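Local coordinates for protein oxidoreductase, putative (Neosartorya fumigata, PDB 6SKX) that probably catalyses the NADPH-dependent reduction of imines, acting as a fungal reductive aminase that makes amines from carbonyl compounds, at residues S58-I63 against G84-N89. Residues are numbered along the deposited sequence; the frame is centred on the assembly and turned at random.
Sequences SDLIII and GKTIIN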
loop_
_atom_site.group_PDB
_atom_site.type_symbol
_atom_site.label_atom_id
_atom_site.label_comp_id
_atom_site.label_asym_id
_atom_site.label_seq_id
_atom_site.Cartn_x
_atom_site.Cartn_y
_atom_site.Cartn_z
ATOM N N SER A 58 -16.618 -14.288 -35.581
ATOM C CA SER A 58 -17.680 -14.219 -34.551
ATOM C C SER A 58 -18.282 -12.819 -34.491
ATOM O O SER A 58 -17.650 -11.901 -34.956
ATOM C CB SER A 58 -17.103 -14.575 -33.212
ATOM O OG SER A 58 -18.108 -14.638 -32.234
ATOM N N ASP A 59 -19.505 -12.713 -33.988
ATOM C CA ASP A 59 -20.104 -11.384 -33.691
ATOM C C ASP A 59 -19.548 -10.809 -32.369
ATOM O O ASP A 59 -19.671 -9.574 -32.175
ATOM C CB ASP A 59 -21.641 -11.473 -33.687
ATOM C CG ASP A 59 -22.263 -11.312 -35.072
ATOM O OD1 ASP A 59 -21.464 -11.142 -36.046
ATOM O OD2 ASP A 59 -23.535 -11.367 -35.175
ATOM N N LEU A 60 -18.989 -11.657 -31.505
ATOM C CA LEU A 60 -18.392 -11.218 -30.215
ATOM C C LEU A 60 -16.867 -11.238 -30.347
ATOM O O LEU A 60 -16.289 -12.306 -30.426
ATOM C CB LEU A 60 -18.886 -12.119 -29.087
ATOM C CG LEU A 60 -18.416 -11.750 -27.685
ATOM C CD1 LEU A 60 -18.769 -10.319 -27.346
ATOM C CD2 LEU A 60 -19.005 -12.697 -26.663
ATOM N N ILE A 61 -16.272 -10.057 -30.343
ATOM C CA ILE A 61 -14.836 -9.807 -30.543
ATOM C C ILE A 61 -14.257 -9.261 -29.238
ATOM O O ILE A 61 -14.769 -8.263 -28.779
ATOM C CB ILE A 61 -14.712 -8.853 -31.740
ATOM C CG1 ILE A 61 -15.160 -9.559 -33.029
ATOM C CG2 ILE A 61 -13.302 -8.305 -31.871
ATOM C CD1 ILE A 61 -15.740 -8.590 -33.969
ATOM N N ILE A 62 -13.285 -9.971 -28.638
ATOM C CA ILE A 62 -12.606 -9.594 -27.361
ATOM C C ILE A 62 -11.175 -9.192 -27.716
ATOM O O ILE A 62 -10.435 -9.989 -28.309
ATOM C CB ILE A 62 -12.579 -10.730 -26.323
ATOM C CG1 ILE A 62 -13.902 -11.498 -26.200
ATOM C CG2 ILE A 62 -12.117 -10.189 -24.982
ATOM C CD1 ILE A 62 -14.925 -10.826 -25.381
ATOM N N ILE A 63 -10.821 -7.956 -27.434
ATOM C CA ILE A 63 -9.491 -7.425 -27.814
ATOM C C ILE A 63 -8.660 -7.305 -26.547
ATOM O O ILE A 63 -9.126 -6.650 -25.590
ATOM C CB ILE A 63 -9.650 -6.073 -28.533
ATOM C CG1 ILE A 63 -10.694 -6.152 -29.653
ATOM C CG2 ILE A 63 -8.301 -5.583 -29.031
ATOM C CD1 ILE A 63 -10.944 -4.835 -30.343
ATOM N N GLY A 84 -22.810 -4.530 -37.173
ATOM C CA GLY A 84 -23.525 -5.509 -36.319
ATOM C C GLY A 84 -22.592 -6.279 -35.367
ATOM O O GLY A 84 -23.085 -7.156 -34.677
ATOM N N LYS A 85 -21.297 -5.959 -35.272
ATOM C CA LYS A 85 -20.373 -6.620 -34.303
ATOM C C LYS A 85 -20.458 -5.966 -32.921
ATOM O O LYS A 85 -20.774 -4.774 -32.826
ATOM C CB LYS A 85 -18.914 -6.544 -34.743
ATOM C CG LYS A 85 -18.614 -7.192 -36.083
ATOM C CD LYS A 85 -18.926 -8.668 -36.127
ATOM C CE LYS A 85 -18.791 -9.251 -37.517
ATOM N NZ LYS A 85 -19.017 -10.709 -37.476
ATOM N N THR A 86 -20.224 -6.761 -31.880
ATOM C CA THR A 86 -20.046 -6.286 -30.492
ATOM C C THR A 86 -18.562 -6.377 -30.123
ATOM O O THR A 86 -18.008 -7.462 -30.139
ATOM C CB THR A 86 -20.893 -7.076 -29.510
ATOM O OG1 THR A 86 -22.251 -6.963 -29.929
ATOM C CG2 THR A 86 -20.691 -6.585 -28.088
ATOM N N ILE A 87 -17.942 -5.248 -29.818
ATOM C CA ILE A 87 -16.496 -5.175 -29.486
ATOM C C ILE A 87 -16.355 -4.981 -27.974
ATOM O O ILE A 87 -17.024 -4.094 -27.393
ATOM C CB ILE A 87 -15.861 -4.066 -30.320
ATOM C CG1 ILE A 87 -15.976 -4.435 -31.804
ATOM C CG2 ILE A 87 -14.439 -3.815 -29.872
ATOM C CD1 ILE A 87 -15.373 -3.433 -32.728
ATOM N N ILE A 88 -15.586 -5.868 -27.350
ATOM C CA ILE A 88 -15.179 -5.733 -25.931
ATOM C C ILE A 88 -13.680 -5.458 -25.930
ATOM O O ILE A 88 -12.913 -6.387 -26.231
ATOM C CB ILE A 88 -15.520 -6.997 -25.123
ATOM C CG1 ILE A 88 -16.965 -7.478 -25.337
ATOM C CG2 ILE A 88 -15.187 -6.746 -23.663
ATOM C CD1 ILE A 88 -18.058 -6.517 -24.899
ATOM N N ASN A 89 -13.270 -4.219 -25.661
ATOM C CA ASN A 89 -11.826 -3.866 -25.653
ATOM C C ASN A 89 -11.297 -3.836 -24.200
ATOM O O ASN A 89 -11.729 -2.951 -23.423
ATOM C CB ASN A 89 -11.621 -2.578 -26.439
ATOM C CG ASN A 89 -10.163 -2.212 -26.600
ATOM O OD1 ASN A 89 -9.269 -3.042 -26.398
ATOM N ND2 ASN A 89 -9.926 -0.974 -27.002
#
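Lys85 reaches across to Asp59 and Ser58 with its ammonium group. NZ meets Asp59 OD1 at 2.9 Å in a salt bridge nearly collinear with the C-O bond, the two side chains crossing at about a right angle. The same NZ donates to Ser58 O at 3.1 Å from above the carbonyl plane, and also to Ile55 O, so three oxygens hold the ammonium. A bend at chi2 (-61°) turns the chain toward them, while Ile61 CD1 packs against Lys85 CG at 3.8 Å. Beyond this end the two strands run parallel, their directions 17° from each other, as neighbours in the Rossmann-type NADP-binding domain; helix 68-75 makes the beta-alpha-beta crossover between them. Four backbone hydrogen bonds join the two segments, the straightest from Ile88 N to Ile61 O (2.9 Å, 176° at the hydrogen). On the face of Leu60, Ile62 and Ile88, Ile62 lies beside Ile88 and points the same way, with CD1 3.9 Å from Ile88 CB; Leu60 CD1 slants in on Ile88 CG1. On the other face, Ile63 CD1 touches Ile87 CG2 at 3.7 Å, and Ile63 also packs on Val71 and Leu75 of the crossover helix. Asn89 crosses Ile63 obliquely, its OD1 hydrogen-bonded to Thr91 OG1 and its ND2 to Tyr112 OH.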